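Local coordinates for beta-glucosidase (Saccharopolyspora erythraea D, PDB 5M6G), which probably hydrolyses terminal, non-reducing beta-D-glucosyl residues and releases beta-D-glucose, as a glycosyl hydrolase family 3 enzyme, at residues Q102-M107 / T172-S177; D109-A114 / L124-D129; H138-Y143 / A166-A171. One frame throughout, in Å; residues are numbered along the deposited sequence.

How the contacts relate
All three contacts lie in the N-terminal, TIM-barrel-like part of the chain. Helix 101-116 comes first and serves contacts 1 and 2. Its later turns meet strand 125-128 in contact 2, which closes a short loop within the beta-alpha-beta unit that begins with strand 87-90. The chain then runs out into the 138-143 segment, which contact 3 ties to the end of helix 155-170, closing a second loop. Contact 1 closes last, joining 102-107 to 172-177, so it encloses the other two, which follow one another in series. Strands 125-128 and 176-177 are neighbours in the parallel sheet, and contacts 1 and 2 touch there.

Contact 1 (Q102-M107 / T172-S177); sequences QAWADM and TGIDWS. With MG (magnesium ion), chain F.
Thr172 OG1 is gripped by two groups, Val169 O behind it in the chain and His134 NE2, while the rest of the residue lies against Trp104 and Ala105 of helix 101-116. The setting is the TIM-barrel-like domain of family 3 hydrolases, where residues 172-175 lead from helix 155-170 into strand 176-177. With OG1 between the backbone N and the carbonyl carbon (chi1 67°) and turned to its partners, Thr172 CB and CG2 lie alongside Trp104 CB, CG2 at 3.8 Å. No hydrogen bond crosses between the two segments; the nearest substitute is a CH...O contact, Ala105 CA to Thr172 O at 3.4 Å, nearly straight at 161°. Farther along, the Ile174 side chain, extended at chi2, brings CD1 obliquely to the indole, 3.6 Å from Trp104 CE3. At the other end of the ring system, Trp104 NE1 is satisfied by Asn99 OD1, which helps to set the rotation of the indole.

Gly173 is the first residue to leave helical geometry, with a positive phi (89°) at which a CB would collide with the carbonyl before it. Its carbonyl faces a magnesium ion, with Gly173 O 2.0 Å from the metal, and Asp175 OD1 and four waters make up six ligands. The other carboxylate oxygen, Asp175 OD2, accepts from Tyr126 N and is also hydrogen-bonded to Tyr108 OH, so the metal ligand is tied to the neighbouring strand. One of the metal's waters in turn donates to Ile174 O at 2.7 Å.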
loop_
_atom_site.group_PDB
_atom_site.type_symbol
_atom_site.label_atom_id
_atom_site.label_comp_id
_atom_site.label_asym_id
_atom_site.label_seq_id
_atom_site.Cartn_x
_atom_site.Cartn_y
_atom_site.Cartn_z
ATOM N N GLN A 102 -20.848 3.923 -5.476
ATOM C CA GLN A 102 -21.686 5.118 -5.587
ATOM C C GLN A 102 -21.718 5.902 -4.279
ATOM O O GLN A 102 -21.687 7.140 -4.286
ATOM C CB GLN A 102 -23.112 4.739 -5.994
ATOM C CG GLN A 102 -23.973 5.977 -6.210
ATOM C CD GLN A 102 -25.446 5.739 -5.986
ATOM O OE1 GLN A 102 -25.955 4.647 -6.237
ATOM N NE2 GLN A 102 -26.147 6.768 -5.501
ATOM N N ALA A 103 -21.815 5.202 -3.147
ATOM C CA ALA A 103 -21.886 5.897 -1.866
ATOM C C ALA A 103 -20.581 6.621 -1.537
ATOM O O ALA A 103 -20.610 7.681 -0.891
ATOM C CB ALA A 103 -22.252 4.917 -0.756
ATOM N N TRP A 104 -19.436 6.072 -1.952
ATOM C CA TRP A 104 -18.184 6.817 -1.808
ATOM C C TRP A 104 -18.211 8.086 -2.650
ATOM O O TRP A 104 -17.790 9.154 -2.192
ATOM C CB TRP A 104 -16.985 5.960 -2.214
ATOM C CG TRP A 104 -16.524 4.977 -1.196
ATOM C CD1 TRP A 104 -17.049 3.741 -0.949
ATOM C CD2 TRP A 104 -15.418 5.134 -0.297
ATOM N NE1 TRP A 104 -16.344 3.120 0.059
ATOM C CE2 TRP A 104 -15.338 3.957 0.475
ATOM C CE3 TRP A 104 -14.493 6.165 -0.062
ATOM C CZ2 TRP A 104 -14.366 3.771 1.456
ATOM C CZ3 TRP A 104 -13.525 5.981 0.924
ATOM C CH2 TRP A 104 -13.473 4.794 1.669
ATOM N N ALA A 105 -18.686 7.986 -3.895
ATOM C CA ALA A 105 -18.761 9.180 -4.733
ATOM C C ALA A 105 -19.701 10.217 -4.128
ATOM O O ALA A 105 -19.402 11.419 -4.142
ATOM C CB ALA A 105 -19.201 8.815 -6.149
ATOM N N ASP A 106 -20.839 9.769 -3.584
ATOM C CA ASP A 106 -21.757 10.684 -2.911
ATOM C C ASP A 106 -21.083 11.362 -1.724
ATOM O O ASP A 106 -21.212 12.576 -1.531
ATOM C CB ASP A 106 -23.005 9.934 -2.447
ATOM C CG ASP A 106 -23.874 9.490 -3.590
ATOM O OD1 ASP A 106 -23.665 9.972 -4.727
ATOM O OD2 ASP A 106 -24.772 8.653 -3.347
ATOM N N MET A 107 -20.372 10.582 -0.907
ATOM C CA MET A 107 -19.692 11.152 0.248
ATOM C C MET A 107 -18.685 12.209 -0.184
ATOM O O MET A 107 -18.644 13.312 0.375
ATOM C CB MET A 107 -18.991 10.047 1.040
ATOM C CG MET A 107 -18.251 10.553 2.288
ATOM S SD MET A 107 -17.338 9.202 3.052
ATOM C CE MET A 107 -16.015 8.973 1.870
ATOM N N THR A 172 -14.807 7.410 -7.582
ATOM C CA THR A 172 -15.366 7.852 -6.317
ATOM C C THR A 172 -15.037 9.308 -6.020
ATOM O O THR A 172 -15.400 9.805 -4.949
ATOM C CB THR A 172 -14.867 6.963 -5.164
ATOM O OG1 THR A 172 -13.460 7.151 -4.962
ATOM C CG2 THR A 172 -15.130 5.482 -5.454
ATOM N N GLY A 173 -14.355 10.002 -6.931
ATOM C CA GLY A 173 -13.995 11.391 -6.739
ATOM C C GLY A 173 -12.663 11.601 -6.043
ATOM O O GLY A 173 -11.996 12.608 -6.294
ATOM N N ILE A 174 -12.263 10.659 -5.186
ATOM C CA ILE A 174 -11.052 10.815 -4.390
ATOM C C ILE A 174 -9.865 11.091 -5.302
ATOM O O ILE A 174 -9.729 10.499 -6.380
ATOM C CB ILE A 174 -10.857 9.559 -3.521
ATOM C CG1 ILE A 174 -12.007 9.462 -2.508
ATOM C CG2 ILE A 174 -9.485 9.569 -2.838
ATOM C CD1 ILE A 174 -12.022 8.175 -1.669
ATOM N N ASP A 175 -9.012 12.026 -4.881
ATOM C CA ASP A 175 -8.025 12.641 -5.747
ATOM C C ASP A 175 -6.622 12.117 -5.547
ATOM O O ASP A 175 -5.736 12.485 -6.319
ATOM C CB ASP A 175 -8.003 14.153 -5.497
ATOM C CG ASP A 175 -9.382 14.734 -5.512
ATOM O OD1 ASP A 175 -9.972 14.736 -6.610
ATOM O OD2 ASP A 175 -9.882 15.123 -4.438
ATOM N N TRP A 176 -6.405 11.283 -4.541
ATOM C CA TRP A 176 -5.078 11.161 -3.945
ATOM C C TRP A 176 -5.016 9.841 -3.201
ATOM O O TRP A 176 -5.818 9.615 -2.290
ATOM C CB TRP A 176 -4.851 12.360 -3.006
ATOM C CG TRP A 176 -3.555 12.437 -2.246
ATOM C CD1 TRP A 176 -2.432 11.658 -2.393
ATOM C CD2 TRP A 176 -3.266 13.368 -1.191
ATOM N NE1 TRP A 176 -1.455 12.067 -1.493
ATOM C CE2 TRP A 176 -1.950 13.106 -0.741
ATOM C CE3 TRP A 176 -3.997 14.403 -0.585
ATOM C CZ2 TRP A 176 -1.349 13.848 0.281
ATOM C CZ3 TRP A 176 -3.400 15.141 0.431
ATOM C CH2 TRP A 176 -2.086 14.860 0.852
ATOM N N SER A 177 -4.106 8.960 -3.610
ATOM C CA SER A 177 -3.876 7.705 -2.910
ATOM C C SER A 177 -2.550 7.762 -2.172
ATOM O O SER A 177 -1.566 8.302 -2.687
ATOM C CB SER A 177 -3.865 6.506 -3.860
ATOM O OG SER A 177 -3.595 5.314 -3.136
HETATM MG MG MG F . -11.290 13.639 -7.916
HETATM O O HOH W 1 -10.068 12.034 -8.625
HETATM O O HOH W 2 -12.385 15.517 -7.696
HETATM O O HOH W 3 -10.577 14.747 -9.443
HETATM O O HOH W 4 -12.709 13.111 -9.277
#

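Contact 2 (D109-A114 / L124-D129); sequences DSYQRA and LIYGVD. With SOR (sorbitol), chain L.
Gln112 and Leu124 meet through a pair of hydrogen bonds in which one side-chain amide serves both backbone polar atoms of the same residue. They join the helix of the beta-alpha-beta unit 87-90, 101-116, 125-128 to Leu124, just before the second strand, in the barrel-like domain. The acceptor side is the shorter: Leu124 N gives its hydrogen to Gln112 OE1 at 2.7 Å, in the carbonyl plane and on a lone pair. In return Gln112 NE2 donates to Leu124 O at 3.0 Å, almost straight (168°) and close to the plane of its own amide. A bend at chi2 (61°) brings the amide round to the Leu124 backbone. The same NE2 also donates to Pro386 O, so the amide is held on both its nitrogen and its oxygen and has little freedom to flip.

Beside this polar pair the packing is apolar. Leu124 CD2 rests 3.7 Å from Tyr111 CB, and Tyr111 CD2 comes more loosely, at 4.2 Å, to Tyr126 CE2 at the edge of that ring. Both phenols find partners beyond the two segments: Tyr111 OH is hydrogen-bonded to Ala75 O, and Tyr126 OH to Ser90 OG on the adjacent strand.

Just past the strand, at its C-terminal end where TIM barrels place their active sites, Asp129 binds sorbitol with both carboxylate oxygens. Sorbitol O4 donates to Asp129 OD2 at 2.9 Å, and sorbitol O2 to Asp129 OD1 at 2.7 Å.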
loop_
_atom_site.group_PDB
_atom_site.type_symbol
_atom_site.label_atom_id
_atom_site.label_comp_id
_atom_site.label_asym_id
_atom_site.label_seq_id
_atom_site.Cartn_x
_atom_site.Cartn_y
_atom_site.Cartn_z
ATOM N N ASP A 109 -18.589 14.009 -3.016
ATOM C CA ASP A 109 -19.262 15.199 -3.530
ATOM C C ASP A 109 -19.878 16.025 -2.416
ATOM O O ASP A 109 -19.960 17.256 -2.523
ATOM C CB ASP A 109 -20.345 14.805 -4.536
ATOM C CG ASP A 109 -19.773 14.352 -5.854
ATOM O OD1 ASP A 109 -18.551 14.497 -6.052
ATOM O OD2 ASP A 109 -20.549 13.864 -6.699
ATOM N N SER A 110 -20.335 15.371 -1.349
ATOM C CA SER A 110 -20.907 16.102 -0.225
ATOM C C SER A 110 -19.852 16.982 0.442
ATOM O O SER A 110 -20.094 18.163 0.726
ATOM C CB SER A 110 -21.509 15.111 0.768
ATOM O OG SER A 110 -21.991 15.769 1.918
ATOM N N TYR A 111 -18.663 16.427 0.689
ATOM C CA TYR A 111 -17.585 17.247 1.241
ATOM C C TYR A 111 -17.219 18.376 0.289
ATOM O O TYR A 111 -17.033 19.527 0.711
ATOM C CB TYR A 111 -16.366 16.376 1.535
ATOM C CG TYR A 111 -16.415 15.687 2.877
ATOM C CD1 TYR A 111 -16.084 16.374 4.033
ATOM C CD2 TYR A 111 -16.784 14.336 2.987
ATOM C CE1 TYR A 111 -16.113 15.766 5.268
ATOM C CE2 TYR A 111 -16.816 13.714 4.231
ATOM C CZ TYR A 111 -16.482 14.438 5.366
ATOM O OH TYR A 111 -16.491 13.857 6.615
ATOM N N GLN A 112 -17.153 18.076 -1.005
ATOM C CA GLN A 112 -16.727 19.075 -1.974
ATOM C C GLN A 112 -17.729 20.221 -2.073
ATOM O O GLN A 112 -17.329 21.392 -2.132
ATOM C CB GLN A 112 -16.519 18.410 -3.331
ATOM C CG GLN A 112 -15.722 19.228 -4.307
ATOM C CD GLN A 112 -14.321 19.511 -3.801
ATOM O OE1 GLN A 112 -14.116 20.458 -3.053
ATOM N NE2 GLN A 112 -13.354 18.686 -4.199
ATOM N N ARG A 113 -19.034 19.916 -2.068
ATOM C CA ARG A 113 -20.032 20.988 -2.122
ATOM C C ARG A 113 -19.830 21.996 -0.995
ATOM O O ARG A 113 -19.929 23.216 -1.210
ATOM C CB ARG A 113 -21.451 20.406 -2.055
ATOM C CG ARG A 113 -21.937 19.744 -3.335
ATOM C CD ARG A 113 -23.455 19.558 -3.296
ATOM N NE ARG A 113 -23.821 18.560 -2.306
ATOM C CZ ARG A 113 -23.856 17.253 -2.551
ATOM N NH1 ARG A 113 -23.568 16.789 -3.762
ATOM N NH2 ARG A 113 -24.185 16.407 -1.584
ATOM N N ALA A 114 -19.551 21.508 0.216
ATOM C CA ALA A 114 -19.344 22.405 1.346
ATOM C C ALA A 114 -18.068 23.220 1.183
ATOM O O ALA A 114 -18.070 24.440 1.410
ATOM C CB ALA A 114 -19.318 21.611 2.648
ATOM N N LEU A 124 -11.687 21.017 -1.936
ATOM C CA LEU A 124 -11.039 20.036 -1.081
ATOM C C LEU A 124 -10.244 19.043 -1.920
ATOM O O LEU A 124 -10.600 18.740 -3.063
ATOM C CB LEU A 124 -12.105 19.292 -0.283
ATOM C CG LEU A 124 -11.765 18.633 1.036
ATOM C CD1 LEU A 124 -11.404 19.692 2.051
ATOM C CD2 LEU A 124 -12.993 17.858 1.481
ATOM N N ILE A 125 -9.165 18.517 -1.342
ATOM C CA ILE A 125 -8.489 17.336 -1.878
ATOM C C ILE A 125 -8.730 16.199 -0.892
ATOM O O ILE A 125 -8.643 16.391 0.328
ATOM C CB ILE A 125 -6.987 17.596 -2.135
ATOM C CG1 ILE A 125 -6.360 16.484 -2.985
ATOM C CG2 ILE A 125 -6.198 17.786 -0.833
ATOM C CD1 ILE A 125 -4.922 16.785 -3.403
ATOM N N TYR A 126 -9.116 15.037 -1.409
ATOM C CA TYR A 126 -9.479 13.903 -0.572
ATOM C C TYR A 126 -8.450 12.797 -0.769
ATOM O O TYR A 126 -8.135 12.442 -1.905
ATOM C CB TYR A 126 -10.885 13.393 -0.919
ATOM C CG TYR A 126 -11.553 12.607 0.190
ATOM C CD1 TYR A 126 -11.114 11.324 0.530
ATOM C CD2 TYR A 126 -12.622 13.149 0.903
ATOM C CE1 TYR A 126 -11.727 10.605 1.543
ATOM C CE2 TYR A 126 -13.239 12.436 1.921
ATOM C CZ TYR A 126 -12.789 11.163 2.235
ATOM O OH TYR A 126 -13.400 10.461 3.251
ATOM N N GLY A 127 -7.919 12.269 0.337
ATOM C CA GLY A 127 -6.932 11.200 0.285
ATOM C C GLY A 127 -7.425 9.881 0.851
ATOM O O GLY A 127 -8.355 9.857 1.662
ATOM N N VAL A 128 -6.817 8.772 0.430
ATOM C CA VAL A 128 -7.241 7.450 0.867
ATOM C C VAL A 128 -6.069 6.504 0.662
ATOM O O VAL A 128 -5.201 6.747 -0.175
ATOM C CB VAL A 128 -8.489 6.984 0.073
ATOM C CG1 VAL A 128 -8.120 6.629 -1.364
ATOM C CG2 VAL A 128 -9.154 5.805 0.749
ATOM N N ASP A 129 -6.057 5.400 1.406
ATOM C CA ASP A 129 -5.123 4.306 1.120
ATOM C C ASP A 129 -5.726 3.433 0.027
ATOM O O ASP A 129 -6.569 2.575 0.293
ATOM C CB ASP A 129 -4.829 3.476 2.365
ATOM C CG ASP A 129 -4.118 4.267 3.442
ATOM O OD1 ASP A 129 -2.887 4.479 3.321
ATOM O OD2 ASP A 129 -4.795 4.668 4.412
HETATM C C1 SOR L . 0.411 4.808 6.000
HETATM C C2 SOR L . -1.074 5.031 5.775
HETATM C C3 SOR L . -1.718 5.437 7.098
HETATM C C4 SOR L . -3.238 5.329 7.025
HETATM C C5 SOR L . -3.893 5.170 8.401
HETATM C C6 SOR L . -5.334 4.715 8.190
HETATM O O1 SOR L . 0.937 3.948 5.019
HETATM O O2 SOR L . -1.264 6.046 4.806
HETATM O O3 SOR L . -1.348 6.761 7.380
HETATM O O4 SOR L . -3.767 6.468 6.378
HETATM O O5 SOR L . -3.196 4.241 9.221
HETATM O O6 SOR L . -5.861 4.174 9.384
#

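Contact 3 (H138-Y143 / A166-A171); sequences HGATIY and AEEVAA. With MG (magnesium ion), chain E.
Thr141 and Glu168 carry this contact, which ties the loop following strand 125-128 of the barrel-like domain to the last turns of helix 155-170. Direct hydrogen bonds come first. Thr141 presents two donors to one carboxylate: its N reaches Glu168 OE1 at 3.1 Å and its OG1 reaches Glu168 OE2 at 2.8 Å, each on a syn lone pair, so the carboxylate is held at both oxygens. OG1 lies beside its own backbone N (chi1 -48°), which lets the two donors act together. A water adds a bridge, donating to Thr141 O and, at 2.7 Å, to Glu168 OE1. Further bonds reach Glu168 OE2 from Gly397 N and His401 ND1. Replacing Glu168 with an alanine would probably leave Thr141 N and OG1 without their acceptors and His401 ND1 without this partner.

Van der Waals contact is slight: Ala140 CB lies 3.5 Å from Glu168 OE1. Within 138-143, Thr141 CG2 sits over one face of the Tyr143 ring, toward its rim.

Metal coordination falls to Glu167, the residue before Glu168. His401 NE2 binds a magnesium ion together with four waters and Glu167 OE1, which stands 1.9 Å from the metal.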
loop_
_atom_site.group_PDB
_atom_site.type_symbol
_atom_site.label_atom_id
_atom_site.label_comp_id
_atom_site.label_asym_id
_atom_site.label_seq_id
_atom_site.Cartn_x
_atom_site.Cartn_y
_atom_site.Cartn_z
ATOM N N HIS A 138 -15.968 -1.726 -1.162
ATOM C CA HIS A 138 -16.496 -3.052 -1.444
ATOM C C HIS A 138 -16.794 -3.201 -2.934
ATOM O O HIS A 138 -17.431 -2.338 -3.546
ATOM C CB HIS A 138 -17.752 -3.303 -0.615
ATOM C CG HIS A 138 -18.277 -4.693 -0.760
ATOM N ND1 HIS A 138 -19.118 -5.067 -1.786
ATOM C CD2 HIS A 138 -18.037 -5.813 -0.038
ATOM C CE1 HIS A 138 -19.389 -6.356 -1.676
ATOM N NE2 HIS A 138 -18.749 -6.828 -0.622
ATOM N N GLY A 139 -16.316 -4.293 -3.524
ATOM C CA GLY A 139 -16.508 -4.530 -4.939
ATOM C C GLY A 139 -15.441 -3.948 -5.838
ATOM O O GLY A 139 -15.493 -4.167 -7.054
ATOM N N ALA A 140 -14.484 -3.205 -5.289
ATOM C CA ALA A 140 -13.337 -2.756 -6.057
ATOM C C ALA A 140 -12.364 -3.908 -6.273
ATOM O O ALA A 140 -12.269 -4.824 -5.454
ATOM C CB ALA A 140 -12.626 -1.610 -5.335
ATOM N N THR A 141 -11.635 -3.845 -7.384
ATOM C CA THR A 141 -10.617 -4.844 -7.693
ATOM C C THR A 141 -9.513 -4.819 -6.644
ATOM O O THR A 141 -8.999 -3.751 -6.306
ATOM C CB THR A 141 -10.016 -4.555 -9.069
ATOM O OG1 THR A 141 -11.065 -4.336 -10.021
ATOM C CG2 THR A 141 -9.141 -5.707 -9.530
ATOM N N ILE A 142 -9.128 -5.992 -6.143
ATOM C CA ILE A 142 -8.056 -6.089 -5.151
ATOM C C ILE A 142 -6.855 -6.762 -5.806
ATOM O O ILE A 142 -6.895 -7.953 -6.144
ATOM C CB ILE A 142 -8.503 -6.835 -3.888
ATOM C CG1 ILE A 142 -9.729 -6.143 -3.255
ATOM C CG2 ILE A 142 -7.335 -6.941 -2.893
ATOM C CD1 ILE A 142 -9.485 -4.695 -2.843
ATOM N N TYR A 143 -5.781 -5.994 -5.981
ATOM C CA TYR A 143 -4.563 -6.430 -6.644
ATOM C C TYR A 143 -3.633 -7.100 -5.644
ATOM O O TYR A 143 -3.791 -6.931 -4.429
ATOM C CB TYR A 143 -3.877 -5.227 -7.315
ATOM C CG TYR A 143 -4.722 -4.662 -8.442
ATOM C CD1 TYR A 143 -4.710 -5.247 -9.710
ATOM C CD2 TYR A 143 -5.566 -3.583 -8.226
ATOM C CE1 TYR A 143 -5.513 -4.756 -10.736
ATOM C CE2 TYR A 143 -6.362 -3.074 -9.243
ATOM C CZ TYR A 143 -6.339 -3.669 -10.491
ATOM O OH TYR A 143 -7.135 -3.170 -11.497
ATOM N N ALA A 166 -6.193 3.954 -10.384
ATOM C CA ALA A 166 -6.550 5.368 -10.453
ATOM C C ALA A 166 -7.956 5.550 -11.021
ATOM O O ALA A 166 -8.721 6.397 -10.545
ATOM C CB ALA A 166 -5.517 6.126 -11.287
ATOM N N GLU A 167 -8.322 4.743 -12.023
ATOM C CA GLU A 167 -9.679 4.819 -12.555
ATOM C C GLU A 167 -10.711 4.513 -11.485
ATOM O O GLU A 167 -11.727 5.214 -11.380
ATOM C CB GLU A 167 -9.848 3.862 -13.728
ATOM C CG GLU A 167 -9.373 4.408 -15.046
ATOM C CD GLU A 167 -9.706 3.468 -16.176
ATOM O OE1 GLU A 167 -9.551 2.242 -15.983
ATOM O OE2 GLU A 167 -10.147 3.947 -17.237
ATOM N N GLU A 168 -10.473 3.469 -10.676
ATOM C CA GLU A 168 -11.482 3.084 -9.694
ATOM C C GLU A 168 -11.558 4.094 -8.560
ATOM O O GLU A 168 -12.636 4.300 -7.986
ATOM C CB GLU A 168 -11.201 1.665 -9.178
ATOM C CG GLU A 168 -11.202 0.665 -10.319
ATOM C CD GLU A 168 -11.400 -0.776 -9.874
ATOM O OE1 GLU A 168 -11.673 -1.020 -8.681
ATOM O OE2 GLU A 168 -11.292 -1.659 -10.738
ATOM N N VAL A 169 -10.436 4.743 -8.246
ATOM C CA VAL A 169 -10.431 5.796 -7.235
ATOM C C VAL A 169 -11.121 7.042 -7.776
ATOM O O VAL A 169 -11.965 7.644 -7.106
ATOM C CB VAL A 169 -8.986 6.084 -6.774
ATOM C CG1 VAL A 169 -8.921 7.357 -5.908
ATOM C CG2 VAL A 169 -8.435 4.884 -6.021
ATOM N N ALA A 170 -10.789 7.432 -9.005
ATOM C CA ALA A 170 -11.369 8.645 -9.574
ATOM C C ALA A 170 -12.876 8.512 -9.751
ATOM O O ALA A 170 -13.594 9.518 -9.714
ATOM C CB ALA A 170 -10.697 8.978 -10.906
ATOM N N ALA A 171 -13.365 7.278 -9.927
ATOM C CA ALA A 171 -14.801 7.028 -9.991
ATOM C C ALA A 171 -15.500 7.467 -8.714
ATOM O O ALA A 171 -16.670 7.861 -8.752
ATOM C CB ALA A 171 -15.064 5.541 -10.241
HETATM MG MG MG E . -9.522 0.610 -17.044
HETATM O O HOH W 5 -9.349 -1.188 -7.343
HETATM O O HOH W 6 -8.938 1.712 -18.976
HETATM O O HOH W 7 -11.342 0.399 -17.671
HETATM O O HOH W 8 -8.708 -1.085 -18.024
HETATM O O HOH W 9 -7.333 0.695 -16.628
#